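Local coordinates for oxysterol-binding protein homolog 3 (Saccharomyces cerevisiae, PDB 4IC4), which carries sterols and other lipids in a hydrophobic pocket between membranes, in a transfer coupled to phosphoinositides, here represented by its OSBP-related domain, at residues L84-K87 / A88-P92; L130-D134 / M135-L139; L187-T191 / T192-F196; Y296-T299 / K300-N304; H388-S391 / D392-Q395. One frame throughout, in Å; residues are numbered along the deposited sequence.

Contact 1: residues L84-K87 / A88-P92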
# COMPACT_ATOMS: atom_id res chain seq x y z
N LEU A 84 -9.68 -10.21 7.31
CA LEU A 84 -8.96 -10.73 8.47
C LEU A 84 -9.25 -9.84 9.68
O LEU A 84 -9.33 -10.33 10.81
CB LEU A 84 -7.45 -10.74 8.21
CG LEU A 84 -6.92 -11.84 7.29
CD1 LEU A 84 -5.46 -11.56 6.96
CD2 LEU A 84 -7.06 -13.19 7.97
N LEU A 85 -9.39 -8.54 9.45
CA LEU A 85 -9.68 -7.61 10.53
C LEU A 85 -11.09 -7.85 11.04
O LEU A 85 -11.34 -7.84 12.25
CB LEU A 85 -9.53 -6.17 10.05
CG LEU A 85 -8.12 -5.80 9.58
CD1 LEU A 85 -8.09 -4.35 9.13
CD2 LEU A 85 -7.13 -6.04 10.71
N THR A 86 -12.02 -8.07 10.11
CA THR A 86 -13.40 -8.33 10.48
C THR A 86 -13.46 -9.62 11.30
O THR A 86 -14.14 -9.68 12.33
CB THR A 86 -14.28 -8.44 9.23
OG1 THR A 86 -14.22 -7.21 8.50
CG2 THR A 86 -15.73 -8.73 9.62
N LYS A 87 -12.73 -10.64 10.87
CA LYS A 87 -12.72 -11.91 11.59
C LYS A 87 -12.10 -11.72 12.97
O LYS A 87 -12.51 -12.35 13.94
CB LYS A 87 -11.92 -12.97 10.81
CG LYS A 87 -11.87 -14.32 11.50
CD LYS A 87 -11.12 -15.37 10.68
CE LYS A 87 -11.86 -15.73 9.41
NZ LYS A 87 -11.91 -14.61 8.44
N ALA A 88 -11.10 -10.84 13.05
CA ALA A 88 -10.43 -10.57 14.31
C ALA A 88 -11.41 -10.06 15.36
O ALA A 88 -11.33 -10.46 16.53
CB ALA A 88 -9.30 -9.56 14.09
N THR A 89 -12.33 -9.19 14.96
CA THR A 89 -13.31 -8.64 15.89
C THR A 89 -14.33 -9.68 16.35
O THR A 89 -15.14 -9.40 17.23
CB THR A 89 -14.12 -7.46 15.27
OG1 THR A 89 -14.96 -7.95 14.21
CG2 THR A 89 -13.18 -6.40 14.73
N GLN A 90 -14.27 -10.87 15.78
CA GLN A 90 -15.21 -11.93 16.13
C GLN A 90 -14.55 -13.13 16.81
O GLN A 90 -15.21 -14.11 17.13
CB GLN A 90 -15.95 -12.39 14.87
CG GLN A 90 -16.49 -11.23 14.04
CD GLN A 90 -17.00 -11.66 12.67
OE1 GLN A 90 -16.54 -12.65 12.11
NE2 GLN A 90 -17.94 -10.90 12.13
N ARG A 91 -13.24 -13.03 17.04
CA ARG A 91 -12.49 -14.12 17.67
C ARG A 91 -11.97 -13.74 19.05
O ARG A 91 -11.79 -12.57 19.36
CB ARG A 91 -11.31 -14.51 16.77
CG ARG A 91 -11.73 -15.04 15.41
CD ARG A 91 -12.02 -16.53 15.45
NE ARG A 91 -10.81 -17.30 15.70
CZ ARG A 91 -10.74 -18.63 15.64
NH1 ARG A 91 -9.59 -19.24 15.88
NH2 ARG A 91 -11.81 -19.34 15.33
N PRO A 92 -11.74 -14.74 19.91
CA PRO A 92 -11.24 -14.50 21.27
C PRO A 92 -9.75 -14.12 21.32
O PRO A 92 -9.29 -13.53 22.29
CB PRO A 92 -11.52 -15.82 21.98
CG PRO A 92 -11.30 -16.82 20.89
CD PRO A 92 -12.01 -16.18 19.71
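L84 and A88 are joined by the last regular turn of helix 83-88, where A88 N donates to L84 O at 2.9 Å and T89 N follows to L85 O; the pattern then tightens, and Q90 N turns back to K87 O only three residues earlier. That final bond rises well out of the carbonyl plane of K87. The chief side-chain event belongs to T89, whose hydroxyl OG1 donates to T86 O over 2.7 Å, a carbonyl that T89 N otherwise meets through a weak bond alone. The torsion responsible, chi1 67°, places OG1 between the backbone N and the carbonyl carbon of its own residue and directs it back along the helix, while CG2 lies 3.4 Å from L85 O. A valine here would probably leave T86 O with little more than the weak amide bond, since it keeps the shape of the threonine but has no hydroxyl to give. On the same flank Q90 lies beside T86, its CG 3.3 Å from T86 O and its NE2 4.0 Å from T86 CG2; the hydroxyl of T86 is engaged by W160. K87 and R91 likewise run side by side and meet through their aliphatic CG atoms at 4.0 Å, with F97 of the next helix touching both. A88, which lies against F97 and F189, begins a type I beta turn that closes from R91 N to A88 O. Such tightening from i+4 to i+3 bonding, followed by a turn, is characteristic of a helix C-terminus, here leading into helix 94-104.

Contact 2: residues L130-D134 / M135-L139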
# COMPACT_ATOMS: atom_id res chain seq x y z
N LEU A 130 -11.37 4.12 -2.20
CA LEU A 130 -11.60 2.72 -2.50
C LEU A 130 -12.74 2.20 -1.66
O LEU A 130 -12.61 2.02 -0.45
CB LEU A 130 -10.34 1.88 -2.25
CG LEU A 130 -10.51 0.39 -2.56
CD1 LEU A 130 -10.83 0.18 -4.04
CD2 LEU A 130 -9.24 -0.35 -2.18
N ILE A 131 -13.88 1.99 -2.31
CA ILE A 131 -15.06 1.47 -1.65
C ILE A 131 -15.21 0.01 -2.05
O ILE A 131 -15.36 -0.31 -3.23
CB ILE A 131 -16.33 2.22 -2.09
CG1 ILE A 131 -16.24 3.69 -1.67
CG2 ILE A 131 -17.56 1.56 -1.49
CD1 ILE A 131 -17.36 4.55 -2.21
N ARG A 132 -15.15 -0.89 -1.07
CA ARG A 132 -15.31 -2.31 -1.34
C ARG A 132 -16.46 -2.86 -0.50
O ARG A 132 -16.26 -3.39 0.59
CB ARG A 132 -14.01 -3.08 -1.02
CG ARG A 132 -12.86 -2.77 -1.97
CD ARG A 132 -13.15 -3.22 -3.40
NE ARG A 132 -13.41 -4.66 -3.47
CZ ARG A 132 -12.73 -5.51 -4.22
NH1 ARG A 132 -11.73 -5.09 -4.99
NH2 ARG A 132 -13.04 -6.80 -4.21
N GLU A 133 -17.67 -2.72 -1.03
CA GLU A 133 -18.87 -3.18 -0.36
C GLU A 133 -18.80 -4.67 -0.05
O GLU A 133 -19.33 -5.13 0.96
CB GLU A 133 -20.10 -2.88 -1.22
CG GLU A 133 -21.43 -3.10 -0.53
CD GLU A 133 -21.64 -2.16 0.65
OE1 GLU A 133 -20.86 -2.24 1.62
OE2 GLU A 133 -22.58 -1.34 0.59
N ASP A 134 -18.15 -5.42 -0.93
CA ASP A 134 -18.01 -6.86 -0.75
C ASP A 134 -17.24 -7.20 0.52
O ASP A 134 -17.42 -8.28 1.08
CB ASP A 134 -17.30 -7.49 -1.96
CG ASP A 134 -15.94 -6.86 -2.22
OD1 ASP A 134 -14.95 -7.61 -2.31
OD2 ASP A 134 -15.87 -5.62 -2.34
N MET A 135 -16.39 -6.29 0.97
CA MET A 135 -15.62 -6.51 2.19
C MET A 135 -16.07 -5.58 3.31
O MET A 135 -15.47 -5.52 4.38
CB MET A 135 -14.13 -6.33 1.92
CG MET A 135 -13.56 -7.43 1.03
SD MET A 135 -11.77 -7.37 0.86
CE MET A 135 -11.61 -6.22 -0.47
N GLY A 136 -17.14 -4.83 3.04
CA GLY A 136 -17.70 -3.93 4.02
C GLY A 136 -16.88 -2.72 4.44
O GLY A 136 -17.13 -2.17 5.51
N PHE A 137 -15.93 -2.29 3.62
CA PHE A 137 -15.14 -1.14 4.02
C PHE A 137 -14.96 -0.11 2.92
O PHE A 137 -15.23 -0.36 1.75
CB PHE A 137 -13.75 -1.58 4.52
CG PHE A 137 -12.77 -1.92 3.42
CD1 PHE A 137 -12.06 -0.92 2.76
CD2 PHE A 137 -12.52 -3.25 3.08
CE1 PHE A 137 -11.13 -1.23 1.77
CE2 PHE A 137 -11.59 -3.57 2.09
CZ PHE A 137 -10.89 -2.56 1.43
N ARG A 138 -14.54 1.08 3.33
CA ARG A 138 -14.26 2.15 2.39
C ARG A 138 -12.98 2.78 2.88
O ARG A 138 -12.70 2.81 4.08
CB ARG A 138 -15.39 3.18 2.36
CG ARG A 138 -15.55 3.97 3.64
CD ARG A 138 -16.72 4.92 3.51
NE ARG A 138 -16.86 5.79 4.67
CZ ARG A 138 -17.91 6.57 4.89
NH1 ARG A 138 -18.91 6.60 4.01
NH2 ARG A 138 -17.96 7.33 5.97
N LEU A 139 -12.20 3.28 1.94
CA LEU A 139 -10.93 3.90 2.27
C LEU A 139 -10.76 5.19 1.50
O LEU A 139 -11.22 5.31 0.36
CB LEU A 139 -9.81 2.92 1.92
CG LEU A 139 -8.33 3.33 1.89
CD1 LEU A 139 -7.47 2.07 1.94
CD2 LEU A 139 -8.02 4.13 0.63
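R132 touches two neighbours of different kind, the ring of F137 and the methyl of M135. R132 and F137 run side by side from a hydrogen-bonded antiparallel pair, and R132 CB sits over one face of the phenyl ring, 4.2 Å from its centroid, in a CH-pi contact. The guanidinium plane is turned only 8° from that of the ring. M135 crosses the arginine chain obliquely and lays CE over one guanidinium face, 3.8 Å from R132 NE. Rotation of the guanidinium is fixed by D134, which it grips side-on: R132 NE reaches D134 OD2 at 2.9 Å on the syn lone pair, and R132 NH2 reaches D134 OD1 at 2.8 Å. Bends in the arginine chain at chi2 (-65°) and chi3 (-59°) fold it back to this carboxylate. A leucine in its place would probably leave the D134 carboxylate without its mate and M135 CE without its flat platform. Behind the side chains, R132 O accepts from M135 N and F137 N, which approach from opposite faces of its plane, and G136 and F137 both face R132 in a G1 beta bulge, with glycine at the positive phi. The hairpin joins strands 127-132 and 137-145; F301 of helix 300-305 packs on L130, R132 and M135, while helix 381-386 lies against I131, and R138 bridges to E156 on strand 150-157.

Contact 3: residues L187-T191 / T192-F196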
# COMPACT_ATOMS: atom_id res chain seq x y z
N LEU A 187 -4.85 0.58 14.19
CA LEU A 187 -6.11 -0.12 14.03
C LEU A 187 -6.95 0.00 15.29
O LEU A 187 -6.44 -0.12 16.40
CB LEU A 187 -5.85 -1.60 13.74
CG LEU A 187 -7.03 -2.57 13.82
CD1 LEU A 187 -8.00 -2.29 12.69
CD2 LEU A 187 -6.50 -4.00 13.75
N LYS A 188 -8.24 0.27 15.11
CA LYS A 188 -9.17 0.38 16.24
C LYS A 188 -10.39 -0.49 16.01
O LYS A 188 -11.02 -0.43 14.95
CB LYS A 188 -9.64 1.82 16.42
CG LYS A 188 -10.79 1.95 17.42
CD LYS A 188 -11.33 3.37 17.50
CE LYS A 188 -12.52 3.44 18.43
NZ LYS A 188 -13.11 4.81 18.47
N PHE A 189 -10.71 -1.33 16.99
CA PHE A 189 -11.90 -2.17 16.93
C PHE A 189 -13.05 -1.25 17.34
O PHE A 189 -13.03 -0.69 18.43
CB PHE A 189 -11.81 -3.31 17.94
CG PHE A 189 -11.07 -4.52 17.45
CD1 PHE A 189 -10.31 -4.48 16.28
CD2 PHE A 189 -11.14 -5.72 18.16
CE1 PHE A 189 -9.63 -5.61 15.84
CE2 PHE A 189 -10.46 -6.85 17.73
CZ PHE A 189 -9.70 -6.80 16.56
N LYS A 190 -14.03 -1.07 16.46
CA LYS A 190 -15.16 -0.22 16.79
C LYS A 190 -16.18 -0.98 17.63
O LYS A 190 -17.19 -0.44 18.07
CB LYS A 190 -15.80 0.33 15.51
CG LYS A 190 -14.90 1.35 14.81
CD LYS A 190 -15.35 1.66 13.39
CE LYS A 190 -16.68 2.37 13.34
NZ LYS A 190 -17.08 2.66 11.94
N THR A 191 -15.89 -2.26 17.86
CA THR A 191 -16.75 -3.11 18.66
C THR A 191 -16.42 -2.95 20.14
O THR A 191 -17.31 -2.77 20.97
CB THR A 191 -16.57 -4.59 18.31
OG1 THR A 191 -15.17 -4.91 18.37
CG2 THR A 191 -17.11 -4.89 16.92
N THR A 192 -15.13 -2.99 20.46
CA THR A 192 -14.65 -2.91 21.84
C THR A 192 -13.73 -1.74 22.14
O THR A 192 -13.46 -1.43 23.30
CB THR A 192 -13.88 -4.17 22.20
OG1 THR A 192 -12.71 -4.24 21.36
CG2 THR A 192 -14.73 -5.41 21.98
N GLY A 193 -13.21 -1.11 21.09
CA GLY A 193 -12.30 0.00 21.28
C GLY A 193 -10.86 -0.46 21.41
O GLY A 193 -9.96 0.36 21.55
N GLU A 194 -10.63 -1.78 21.37
CA GLU A 194 -9.27 -2.29 21.48
C GLU A 194 -8.43 -1.74 20.33
O GLU A 194 -8.89 -1.71 19.18
CB GLU A 194 -9.24 -3.82 21.46
CG GLU A 194 -7.83 -4.40 21.64
CD GLU A 194 -7.80 -5.92 21.78
OE1 GLU A 194 -6.69 -6.47 21.94
OE2 GLU A 194 -8.86 -6.56 21.73
N LEU A 195 -7.22 -1.30 20.64
CA LEU A 195 -6.33 -0.73 19.63
C LEU A 195 -5.15 -1.64 19.34
O LEU A 195 -4.66 -2.34 20.22
CB LEU A 195 -5.80 0.63 20.09
CG LEU A 195 -6.81 1.67 20.57
CD1 LEU A 195 -6.06 2.93 21.00
CD2 LEU A 195 -7.80 1.99 19.46
N PHE A 196 -4.69 -1.62 18.09
CA PHE A 196 -3.54 -2.40 17.67
C PHE A 196 -2.65 -1.46 16.88
O PHE A 196 -3.14 -0.63 16.12
CB PHE A 196 -3.96 -3.57 16.78
CG PHE A 196 -4.84 -4.57 17.47
CD1 PHE A 196 -4.29 -5.68 18.11
CD2 PHE A 196 -6.21 -4.40 17.49
CE1 PHE A 196 -5.10 -6.60 18.77
CE2 PHE A 196 -7.04 -5.32 18.14
CZ PHE A 196 -6.48 -6.42 18.78
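This is a local beta-hairpin contact, formed where strand 177-189 turns back into strand 195-199 within the antiparallel barrel of the lipid-binding domain. L187 and F196 make a hydrogen-bonded pair, L187 N to F196 O at 2.8 Å and F196 N to L187 O at 2.9 Å, and F189 N continues the pairing with a nearly straight bond to E194 O. On the buried face the rings of F189 and F196 meet obliquely, their planes 49° apart and their centroids 4.9 Å from each other. F196 presents its CE2 corner over one face of F189, toward the rim, and comes within 3.4 Å of F189 CZ. With CG anti to its carbonyl carbon (chi1 -64°), F196 also lies alongside L187, whose CD2 branch meets F196 CD2 at 3.8 Å. The other face carries K188 and L195, which cross at a slant; L195 CD2 rests 3.6 Å from the lysine CB, so the aliphatic part of K188 does the touching. At the bend, T192 OG1 stands at the edge of the F189 ring, near its plane, and accepts from E194 N. The chain closes through G193 N, bonded to F189 O at 2.7 Å. G193 has backbone angles that would press a side chain against the preceding carbonyl, which accounts for glycine here. Helix 94-104 covers L187, F189 and F196, and E194 OE1 is held by S225. The whole is a beta hairpin whose loop contains an ST turn at T192, with one aromatic face packed inward against helices.

Contact 4: residues Y296-T299 / K300-N304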
# COMPACT_ATOMS: atom_id res chain seq x y z
N TYR A 296 2.93 -7.22 -14.87
CA TYR A 296 3.54 -6.67 -13.66
C TYR A 296 3.43 -7.53 -12.41
O TYR A 296 3.75 -7.06 -11.31
CB TYR A 296 2.92 -5.30 -13.36
CG TYR A 296 2.98 -4.32 -14.51
CD1 TYR A 296 4.15 -3.61 -14.78
CD2 TYR A 296 1.87 -4.11 -15.33
CE1 TYR A 296 4.22 -2.71 -15.84
CE2 TYR A 296 1.93 -3.21 -16.40
CZ TYR A 296 3.10 -2.51 -16.64
OH TYR A 296 3.18 -1.62 -17.68
N GLY A 297 2.98 -8.77 -12.55
CA GLY A 297 2.83 -9.63 -11.38
C GLY A 297 1.69 -9.19 -10.48
O GLY A 297 1.63 -9.57 -9.31
N PHE A 298 0.78 -8.41 -11.04
CA PHE A 298 -0.38 -7.89 -10.31
C PHE A 298 -1.32 -8.96 -9.75
O PHE A 298 -1.49 -10.02 -10.35
CB PHE A 298 -1.25 -7.03 -11.25
CG PHE A 298 -0.87 -5.58 -11.32
CD1 PHE A 298 0.38 -5.12 -10.93
CD2 PHE A 298 -1.79 -4.66 -11.84
CE1 PHE A 298 0.72 -3.77 -11.06
CE2 PHE A 298 -1.46 -3.32 -11.97
CZ PHE A 298 -0.21 -2.88 -11.58
N THR A 299 -1.93 -8.66 -8.61
CA THR A 299 -2.94 -9.55 -8.05
C THR A 299 -4.23 -9.05 -8.69
O THR A 299 -4.24 -8.00 -9.34
CB THR A 299 -3.10 -9.41 -6.51
OG1 THR A 299 -3.75 -8.16 -6.20
CG2 THR A 299 -1.76 -9.48 -5.81
N LYS A 300 -5.31 -9.80 -8.54
CA LYS A 300 -6.58 -9.35 -9.09
C LYS A 300 -6.95 -8.04 -8.40
O LYS A 300 -7.49 -7.13 -9.03
CB LYS A 300 -7.67 -10.40 -8.89
CG LYS A 300 -7.54 -11.56 -9.85
CD LYS A 300 -8.65 -12.58 -9.67
CE LYS A 300 -8.50 -13.72 -10.66
NZ LYS A 300 -9.57 -14.74 -10.49
N PHE A 301 -6.64 -7.94 -7.11
CA PHE A 301 -6.95 -6.74 -6.34
C PHE A 301 -6.18 -5.55 -6.93
O PHE A 301 -6.74 -4.46 -7.10
CB PHE A 301 -6.57 -6.94 -4.87
CG PHE A 301 -7.08 -5.85 -3.95
CD1 PHE A 301 -8.41 -5.83 -3.53
CD2 PHE A 301 -6.22 -4.85 -3.49
CE1 PHE A 301 -8.87 -4.84 -2.66
CE2 PHE A 301 -6.68 -3.86 -2.61
CZ PHE A 301 -8.00 -3.86 -2.20
N THR A 302 -4.91 -5.76 -7.25
CA THR A 302 -4.10 -4.68 -7.83
C THR A 302 -4.71 -4.22 -9.15
O THR A 302 -4.83 -3.02 -9.41
CB THR A 302 -2.67 -5.13 -8.14
OG1 THR A 302 -2.16 -5.93 -7.07
CG2 THR A 302 -1.76 -3.91 -8.34
N ALA A 303 -5.10 -5.18 -9.98
CA ALA A 303 -5.68 -4.89 -11.28
C ALA A 303 -6.98 -4.11 -11.19
O ALA A 303 -7.37 -3.42 -12.14
CB ALA A 303 -5.89 -6.19 -12.05
N ASN A 304 -7.66 -4.22 -10.06
CA ASN A 304 -8.93 -3.54 -9.86
C ASN A 304 -8.82 -2.14 -9.27
O ASN A 304 -9.79 -1.38 -9.28
CB ASN A 304 -9.84 -4.39 -8.98
CG ASN A 304 -10.36 -5.61 -9.71
OD1 ASN A 304 -10.52 -5.58 -10.93
ND2 ASN A 304 -10.64 -6.68 -8.97
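T302 reaches back over the start of its own helix and lays its methyl on F298. T302 CG2 stands 3.4 Å from the centroid of the F298 ring and only 5° off its normal, a CH-pi contact that is nearly central, with the six ring carbons about equally distant. The two side chains cross at roughly a right angle. What aims the methyl is the threonine torsion, chi1 -42°: CG2 lies anti to the backbone N, while OG1 swings beside that N and points at T299. There T299 N donates to T302 OG1 at 3.1 Å, and the two hydroxyls, T299 OG1 and T302 OG1, stand 2.9 Å apart. T302 OG1 has a further hydrogen-bond partner in E77, so this buried hydroxyl is held from several directions. T299 occupies the N-cap of helix 300-305. Its OG1 sits between its own backbone N and carbonyl carbon (chi1 71°), bringing it 3.3 Å from F301 CB at the open end of the first turn. The helix proper starts with A303 N bonded to T299 O at 3.0 Å, and F298 CD2 lies 4.4 Å from A303 CB. Farther out, the backbone of F298 is hydrogen-bonded with V289 and that of K300 with D287, anchoring the loop on both sides of the cap. I34 and E67 touch the F298 side chain, which is about 10 Å from that of K118, a phosphatidylinositol 4-phosphate-binding residue.

Contact 5: residues H388-S391 / D392-Q395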
# COMPACT_ATOMS: atom_id res chain seq x y z
N HIS A 388 -21.56 15.59 -4.46
CA HIS A 388 -20.63 16.05 -5.50
C HIS A 388 -20.11 17.45 -5.16
O HIS A 388 -19.94 18.28 -6.04
CB HIS A 388 -21.33 16.10 -6.87
CG HIS A 388 -22.04 14.83 -7.25
ND1 HIS A 388 -21.38 13.63 -7.42
CD2 HIS A 388 -23.34 14.59 -7.51
CE1 HIS A 388 -22.25 12.70 -7.78
NE2 HIS A 388 -23.45 13.26 -7.84
N ASP A 389 -19.85 17.69 -3.88
CA ASP A 389 -19.37 19.00 -3.42
C ASP A 389 -17.87 19.15 -3.62
O ASP A 389 -17.08 19.05 -2.66
CB ASP A 389 -19.75 19.19 -1.94
CG ASP A 389 -19.30 20.53 -1.38
OD1 ASP A 389 -19.19 21.50 -2.16
OD2 ASP A 389 -19.08 20.61 -0.16
N TRP A 390 -17.47 19.40 -4.87
CA TRP A 390 -16.06 19.55 -5.22
C TRP A 390 -15.73 20.87 -5.93
O TRP A 390 -14.67 20.99 -6.53
CB TRP A 390 -15.62 18.41 -6.14
CG TRP A 390 -16.11 17.04 -5.80
CD1 TRP A 390 -16.93 16.25 -6.56
CD2 TRP A 390 -15.72 16.24 -4.67
NE1 TRP A 390 -17.07 15.02 -5.98
CE2 TRP A 390 -16.34 14.97 -4.83
CE3 TRP A 390 -14.90 16.46 -3.55
CZ2 TRP A 390 -16.17 13.93 -3.90
CZ3 TRP A 390 -14.73 15.42 -2.63
CH2 TRP A 390 -15.37 14.17 -2.82
N SER A 391 -16.63 21.85 -5.87
CA SER A 391 -16.40 23.12 -6.55
C SER A 391 -15.14 23.88 -6.15
O SER A 391 -14.62 24.67 -6.93
CB SER A 391 -17.62 24.04 -6.35
OG SER A 391 -18.77 23.47 -6.96
N ASP A 392 -14.65 23.63 -4.94
CA ASP A 392 -13.45 24.30 -4.44
C ASP A 392 -12.18 23.48 -4.63
O ASP A 392 -11.11 23.84 -4.15
CB ASP A 392 -13.63 24.64 -2.96
CG ASP A 392 -13.87 23.42 -2.10
OD1 ASP A 392 -14.61 22.51 -2.54
OD2 ASP A 392 -13.33 23.36 -0.98
N ILE A 393 -12.32 22.36 -5.34
CA ILE A 393 -11.18 21.48 -5.61
C ILE A 393 -10.62 21.81 -6.99
O ILE A 393 -11.31 21.67 -8.00
CB ILE A 393 -11.62 20.00 -5.58
CG1 ILE A 393 -12.29 19.67 -4.24
CG2 ILE A 393 -10.42 19.10 -5.85
CD1 ILE A 393 -11.41 19.90 -3.02
N SER A 394 -9.36 22.23 -7.02
CA SER A 394 -8.72 22.58 -8.28
C SER A 394 -8.29 21.37 -9.09
O SER A 394 -8.17 20.26 -8.56
CB SER A 394 -7.50 23.46 -8.02
OG SER A 394 -6.50 22.73 -7.33
N GLN A 395 -8.07 21.59 -10.38
CA GLN A 395 -7.62 20.53 -11.28
C GLN A 395 -6.09 20.52 -11.23
O GLN A 395 -5.44 21.51 -11.55
CB GLN A 395 -8.09 20.82 -12.70
CG GLN A 395 -9.60 20.82 -12.86
CD GLN A 395 -10.20 19.43 -12.84
OE1 GLN A 395 -11.40 19.26 -12.65
NE2 GLN A 395 -9.36 18.42 -13.04
O HOH W 1 -17.17 23.28 -2.00
O HOH W 2 -14.13 20.70 -9.15
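Two waters tie W390 and D389 to the residues that follow them in this small surface turn. One donates to both D389 OD1 and D392 OD1, at 2.7 Å each, and so stands between two carboxylates whose OD1 atoms are 4.7 Å apart; their like charges are probably eased by it and by the cations K379 and R384, which form salt bridges with D389 and D392 respectively. The second water donates to W390 O at 2.7 Å and, over a longer 3.2 Å, to I393 O. The direct link is I393 N to W390 O at 3.0 Å, a bond that closes a type I beta turn and approaches from above the carbonyl plane. Across this turn W390 and I393 lie side by side. I393 CG1 reaches the edge of the indole, near its plane, and is 4.0 Å from W390 CB; with that branch anti to the carbonyl carbon (chi1 -56°), it is brought back over the backbone of W390. Just before the turn, H388, with positive phi, is the C-prime residue of the Schellman motif that ends helix 381-386. The turn then folds back on that helix, where R384 touches both W390 and I393, Y381 meets the indole, and Y363 from a loop packs against the same pair.

Overall arrangement
The five contacts follow one another along the chain, each closing before the next opens, and all are local turns or helix ends. Contacts 1 and 3 are closest, their centres 11 Å apart: the end of helix 83-88 packs on the hairpin 187-196, with L85 against L187 and A88 and T89 against F189. Contacts 2 and 4, 17 Å between centres, meet through F301, whose ring touches L130, R132 and M135. Contacts 2 and 3 are hairpins of the same barrel, about 18 Å apart by centres. Contact 5 stands alone, at least 23 Å by centres from the others, on the C-terminal tail. Helix ends are thus fastened to barrel hairpins at two separate places in the lipid-carrying domain.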